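Long-range contacts in molybdenum ABC transporter, periplasmic molybdenum-binding protein (Vibrio cholerae, PDB 4RXL), which holds tungstate in its binding cleft and probably delivers molybdate or tungstate from the periplasm to an ABC importer: residues His7-Ser12 with Val34-Gly39; Pro52-Ile57 with Gln201-Ala206. One frame throughout, in Å; residues are numbered along the deposited sequence.

Contact 1 of 2, residues His7-Ser12 with Val34-Gly39. With WO4 (tungstate(VI)ion), chain B.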
loop_
_atom_site.group_PDB
_atom_site.type_symbol
_atom_site.label_atom_id
_atom_site.label_comp_id
_atom_site.label_asym_id
_atom_site.label_seq_id
_atom_site.Cartn_x
_atom_site.Cartn_y
_atom_site.Cartn_z
ATOM N N HIS A 7 5.273 -18.177 6.332
ATOM C CA HIS A 7 4.722 -16.942 6.867
ATOM C C HIS A 7 5.032 -15.771 5.958
ATOM O O HIS A 7 6.179 -15.447 5.717
ATOM C CB HIS A 7 5.351 -16.653 8.215
ATOM C CG HIS A 7 4.965 -17.624 9.279
ATOM N ND1 HIS A 7 3.879 -17.419 10.101
ATOM C CD2 HIS A 7 5.523 -18.788 9.670
ATOM C CE1 HIS A 7 3.780 -18.426 10.948
ATOM N NE2 HIS A 7 4.761 -19.273 10.704
ATOM N N ILE A 8 3.988 -15.161 5.432
ATOM C CA ILE A 8 4.090 -14.058 4.517
ATOM C C ILE A 8 3.606 -12.791 5.214
ATOM O O ILE A 8 2.453 -12.703 5.652
ATOM C CB ILE A 8 3.247 -14.302 3.257
ATOM C CG1 ILE A 8 3.747 -15.525 2.509
ATOM C CG2 ILE A 8 3.292 -13.064 2.364
ATOM C CD1 ILE A 8 2.761 -16.044 1.493
ATOM N N TYR A 9 4.480 -11.803 5.288
ATOM C CA TYR A 9 4.152 -10.492 5.852
ATOM C C TYR A 9 3.977 -9.550 4.688
ATOM O O TYR A 9 4.895 -9.426 3.884
ATOM C CB TYR A 9 5.312 -10.032 6.742
ATOM C CG TYR A 9 5.278 -10.542 8.169
ATOM C CD1 TYR A 9 5.164 -11.886 8.445
ATOM C CD2 TYR A 9 5.368 -9.658 9.241
ATOM C CE1 TYR A 9 5.082 -12.381 9.746
ATOM C CE2 TYR A 9 5.327 -10.119 10.541
ATOM C CZ TYR A 9 5.193 -11.467 10.793
ATOM O OH TYR A 9 5.146 -11.899 12.099
ATOM N N ALA A 10 2.836 -8.872 4.543
ATOM C CA ALA A 10 2.582 -8.042 3.373
ATOM C C ALA A 10 1.861 -6.759 3.731
ATOM O O ALA A 10 0.909 -6.766 4.514
ATOM C CB ALA A 10 1.767 -8.791 2.341
ATOM N N ALA A 11 2.282 -5.666 3.092
ATOM C CA ALA A 11 1.590 -4.398 3.163
ATOM C C ALA A 11 0.073 -4.573 3.037
ATOM O O ALA A 11 -0.435 -5.350 2.208
ATOM C CB ALA A 11 2.073 -3.513 2.037
ATOM N N SER A 12 -0.664 -3.831 3.830
ATOM C CA SER A 12 -2.089 -3.902 3.794
ATOM C C SER A 12 -2.695 -3.721 2.409
ATOM O O SER A 12 -3.708 -4.343 2.111
ATOM C CB SER A 12 -2.693 -2.876 4.726
ATOM O OG SER A 12 -2.301 -3.163 6.073
ATOM N N VAL A 34 0.551 -18.874 5.627
ATOM C CA VAL A 34 -0.033 -18.011 6.650
ATOM C C VAL A 34 0.325 -16.555 6.354
ATOM O O VAL A 34 1.472 -16.266 6.140
ATOM C CB VAL A 34 0.538 -18.356 8.017
ATOM C CG1 VAL A 34 0.023 -17.386 9.075
ATOM C CG2 VAL A 34 0.215 -19.798 8.379
ATOM N N THR A 35 -0.652 -15.640 6.431
ATOM C CA THR A 35 -0.493 -14.238 6.039
ATOM C C THR A 35 -0.748 -13.280 7.185
ATOM O O THR A 35 -1.651 -13.474 7.980
ATOM C CB THR A 35 -1.427 -13.847 4.885
ATOM O OG1 THR A 35 -2.773 -14.139 5.249
ATOM C CG2 THR A 35 -1.090 -14.612 3.606
ATOM N N VAL A 36 0.085 -12.255 7.260
ATOM C CA VAL A 36 -0.018 -11.180 8.233
ATOM C C VAL A 36 0.058 -9.887 7.437
ATOM O O VAL A 36 1.052 -9.642 6.743
ATOM C CB VAL A 36 1.166 -11.213 9.209
ATOM C CG1 VAL A 36 1.211 -9.952 10.104
ATOM C CG2 VAL A 36 1.143 -12.503 10.007
ATOM N N TYR A 37 -0.980 -9.054 7.539
ATOM C CA TYR A 37 -1.103 -7.805 6.793
ATOM C C TYR A 37 -1.015 -6.629 7.767
ATOM O O TYR A 37 -1.460 -6.718 8.911
ATOM C CB TYR A 37 -2.406 -7.753 5.999
ATOM C CG TYR A 37 -2.578 -8.836 4.974
ATOM C CD1 TYR A 37 -1.770 -8.879 3.865
ATOM C CD2 TYR A 37 -3.564 -9.816 5.114
ATOM C CE1 TYR A 37 -1.895 -9.901 2.933
ATOM C CE2 TYR A 37 -3.708 -10.854 4.169
ATOM C CZ TYR A 37 -2.877 -10.868 3.062
ATOM O OH TYR A 37 -2.984 -11.889 2.141
ATOM N N GLY A 38 -0.428 -5.550 7.312
ATOM C CA GLY A 38 -0.297 -4.367 8.149
ATOM C C GLY A 38 0.519 -3.327 7.434
ATOM O O GLY A 38 0.916 -3.481 6.248
ATOM N N GLY A 39 0.760 -2.213 8.087
ATOM C CA GLY A 39 1.550 -1.153 7.453
ATOM C C GLY A 39 2.965 -1.698 7.282
ATOM O O GLY A 39 3.489 -2.426 8.149
HETATM W W WO4 B . 0.641 0.230 3.195
HETATM O O1 WO4 B . -0.747 0.445 4.635
HETATM O O2 WO4 B . 1.211 1.963 2.271
HETATM O O3 WO4 B . 2.317 -0.640 4.011
HETATM O O4 WO4 B . -0.097 -0.988 1.701
#

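Contact 2 of 2, residues Pro52-Ile57 with Gln201-Ala206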
loop_
_atom_site.group_PDB
_atom_site.type_symbol
_atom_site.label_atom_id
_atom_site.label_comp_id
_atom_site.label_asym_id
_atom_site.label_seq_id
_atom_site.Cartn_x
_atom_site.Cartn_y
_atom_site.Cartn_z
ATOM N N PRO A 52 8.684 -14.528 13.120
ATOM C CA PRO A 52 8.917 -15.508 12.054
ATOM C C PRO A 52 8.231 -15.045 10.785
ATOM O O PRO A 52 7.027 -14.721 10.757
ATOM C CB PRO A 52 8.299 -16.807 12.591
ATOM C CG PRO A 52 8.054 -16.571 14.038
ATOM C CD PRO A 52 7.865 -15.094 14.207
ATOM N N ALA A 53 9.029 -14.926 9.757
ATOM C CA ALA A 53 8.565 -14.391 8.516
ATOM C C ALA A 53 9.468 -14.996 7.479
ATOM O O ALA A 53 10.677 -15.005 7.643
ATOM C CB ALA A 53 8.668 -12.883 8.503
ATOM N N ASP A 54 8.869 -15.581 6.460
ATOM C CA ASP A 54 9.625 -16.173 5.362
ATOM C C ASP A 54 9.738 -15.210 4.199
ATOM O O ASP A 54 10.743 -15.187 3.508
ATOM C CB ASP A 54 8.976 -17.485 4.944
ATOM C CG ASP A 54 9.013 -18.528 6.067
ATOM O OD1 ASP A 54 10.112 -19.062 6.352
ATOM O OD2 ASP A 54 7.952 -18.815 6.688
ATOM N N LEU A 55 8.697 -14.432 3.992
ATOM C CA LEU A 55 8.598 -13.480 2.878
ATOM C C LEU A 55 8.014 -12.194 3.374
ATOM O O LEU A 55 7.126 -12.210 4.253
ATOM C CB LEU A 55 7.654 -14.000 1.784
ATOM C CG LEU A 55 7.968 -15.287 1.021
ATOM C CD1 LEU A 55 6.840 -15.552 0.039
ATOM C CD2 LEU A 55 9.292 -15.163 0.308
ATOM N N PHE A 56 8.453 -11.104 2.763
ATOM C CA PHE A 56 7.956 -9.758 3.056
ATOM C C PHE A 56 7.662 -8.974 1.797
ATOM O O PHE A 56 8.496 -8.853 0.939
ATOM C CB PHE A 56 8.998 -9.010 3.897
ATOM C CG PHE A 56 8.639 -7.555 4.223
ATOM C CD1 PHE A 56 7.391 -7.170 4.697
ATOM C CD2 PHE A 56 9.593 -6.575 4.079
ATOM C CE1 PHE A 56 7.142 -5.836 5.028
ATOM C CE2 PHE A 56 9.325 -5.251 4.375
ATOM C CZ PHE A 56 8.111 -4.888 4.872
ATOM N N ILE A 57 6.459 -8.452 1.669
ATOM C CA ILE A 57 6.105 -7.569 0.558
ATOM C C ILE A 57 5.843 -6.195 1.141
ATOM O O ILE A 57 4.923 -6.000 1.927
ATOM C CB ILE A 57 4.844 -8.063 -0.192
ATOM C CG1 ILE A 57 5.118 -9.451 -0.801
ATOM C CG2 ILE A 57 4.374 -7.056 -1.250
ATOM C CD1 ILE A 57 3.871 -10.114 -1.372
ATOM N N GLN A 201 12.861 -12.169 0.183
ATOM C CA GLN A 201 12.892 -13.535 0.615
ATOM C C GLN A 201 13.833 -13.574 1.828
ATOM O O GLN A 201 15.028 -13.289 1.686
ATOM C CB GLN A 201 13.415 -14.412 -0.534
ATOM C CG GLN A 201 13.261 -15.898 -0.314
ATOM C CD GLN A 201 13.900 -16.721 -1.433
ATOM O OE1 GLN A 201 13.787 -16.367 -2.606
ATOM N NE2 GLN A 201 14.584 -17.809 -1.068
ATOM N N LEU A 202 13.331 -13.930 3.005
ATOM C CA LEU A 202 14.086 -13.791 4.246
ATOM C C LEU A 202 14.927 -15.022 4.623
ATOM O O LEU A 202 15.676 -15.006 5.602
ATOM C CB LEU A 202 13.123 -13.409 5.378
ATOM C CG LEU A 202 12.583 -11.984 5.252
ATOM C CD1 LEU A 202 11.091 -11.940 5.463
ATOM C CD2 LEU A 202 13.293 -11.076 6.246
ATOM N N ASN A 203 14.832 -16.091 3.845
ATOM C CA ASN A 203 15.640 -17.270 4.068
ATOM C C ASN A 203 15.723 -18.081 2.775
ATOM O O ASN A 203 15.096 -17.694 1.772
ATOM C CB ASN A 203 15.101 -18.110 5.240
ATOM C CG ASN A 203 13.662 -18.548 5.044
ATOM O OD1 ASN A 203 13.316 -19.180 4.045
ATOM N ND2 ASN A 203 12.813 -18.224 6.011
ATOM N N ASP A 204 16.478 -19.174 2.812
ATOM C CA ASP A 204 16.787 -19.961 1.638
ATOM C C ASP A 204 15.954 -21.247 1.550
ATOM O O ASP A 204 16.311 -22.176 0.815
ATOM C CB ASP A 204 18.292 -20.299 1.627
ATOM C CG ASP A 204 18.706 -21.233 2.773
ATOM O OD1 ASP A 204 17.874 -21.506 3.671
ATOM O OD2 ASP A 204 19.869 -21.698 2.773
ATOM N N LYS A 205 14.873 -21.332 2.310
ATOM C CA LYS A 205 14.042 -22.530 2.281
ATOM C C LYS A 205 13.539 -22.743 0.871
ATOM O O LYS A 205 13.209 -21.776 0.175
ATOM C CB LYS A 205 12.848 -22.387 3.215
ATOM C CG LYS A 205 13.176 -22.377 4.697
ATOM C CD LYS A 205 11.922 -22.041 5.488
ATOM C CE LYS A 205 12.119 -22.196 6.983
ATOM N NZ LYS A 205 10.905 -21.691 7.684
ATOM N N ALA A 206 13.462 -24.004 0.461
ATOM C CA ALA A 206 13.030 -24.344 -0.887
ATOM C C ALA A 206 11.615 -23.838 -1.121
ATOM O O ALA A 206 11.310 -23.310 -2.186
ATOM C CB ALA A 206 13.106 -25.837 -1.105
#

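Contact 1 of 2, residues His7-Ser12 with Val34-Gly39
Tyr37 packs against Ala10 where parallel strands 6-11 and 33-38 pair; with the intervening helix 15-28 they form a right-handed beta-alpha-beta crossover, the opening unit of this periplasmic binding protein fold. Tyr37 CB lies 3.8 Å from Ala10 O. CG lies beside the backbone N and anti to the carbonyl carbon (chi1 -60°), which brings the CD1 edge to Ala10 O at 3.5 Å, near the ring plane. CD1 and CE1 both rest on Ala10 CB, each at 3.9 Å; the small alanine leaves room for the ring to lie against it. At the tip, OH is hydrogen-bonded to Asn19 OD1 of the crossover helix. On the other face of the sheet Val36 covers one face of the Tyr9 ring in a CH-pi contact, its CB 4.1 Å from the ring centroid. Beyond Tyr37, Ala11, Ser12, Gly38 and Gly39 line the tungstate pocket, where Ser13 OG and Ser40 OG bind the anion. Ala11 CB comes within 3.3 Å of tungstate O4; at the two glycines, without side chains, backbone faces the anion. Past the ladder's last pair, Ser12 N bonds Gly38 O at 2.9 Å, the donor 43° out of the carbonyl plane.

Contact 2 of 2, residues Pro52-Ile57 with Gln201-Ala206
Asp54 and Asn203 meet with their flat end groups strongly turned against each other, carboxylate and amide planes 74° apart. The amide points its N-H edgewise: Asn203 ND2 reaches Asp54 OD1 at 2.8 Å, nearly within its own amide plane and on the anti side of the oxygen. Lys205 approaches the same oxygen from the syn side, its extended chain crossing the aspartate at about a right angle to form a salt bridge, NZ to OD1 3.1 Å. With two donors on OD1, and OD2 taking the backbone N-H of His7, the carboxylate is held against rotation; three donors, one of them a lysine, would be expected to favour its charged form. Aspartate suits the place because it can accept from several directions at once.

Asn203 is bifunctional. Its CG sits between backbone N and carbonyl carbon (chi1 58°), so that OD1 curls back to accept Lys205 N at 3.2 Å, closing an Asx turn, while ND2 faces Asp54. OD1 is also hydrogen-bonded to Ser208 OG of the following helix. Gln201 steadies the same bend, its NE2 donating to Asn203 O at 2.9 Å.

Away from this polar cluster, Leu202 turns its branch to the strand. Its CD1 presses on the backbone at Leu55 C, 3.7 Å away, and touches Ala53 CB and Phe56 CB, while its own N-H bonds Asp54 O at 2.9 Å. Leu55 crosses Gln201 obliquely, CD2 resting 4.1 Å from the aliphatic CG.

Leu55 and Gln201 form a non-hydrogen-bonded antiparallel pair, where strand 195-201 returns beside strand 55-57. An antiparallel strand next to parallel ones is characteristic of the sheets of class II periplasmic binding proteins; here its end turns through the Asx turn into helix 206-215.

Both contacts belong to one mixed sheet: strand 6-11 pairs with 33-38 in contact 1, and on its other side with 55-57, which contact 2 joins to the end of strand 195-201. They meet directly: Tyr9 N bonds Leu55 O, and Tyr9 CE1 packs on Pro52 O. Contact 1 is a regular parallel ladder whose C-terminal ends deliver backbone to the anion site, so its chemistry is mainly backbone hydrogen bonds and apolar packing. Contact 2 lies farther from the chain's centre, beside the His7 end of strand 6-11, where strand 195-201 runs out into a loop and charged and amide side chains do the holding. Only contact 2 includes a touching residue at the exposed surface, Lys205.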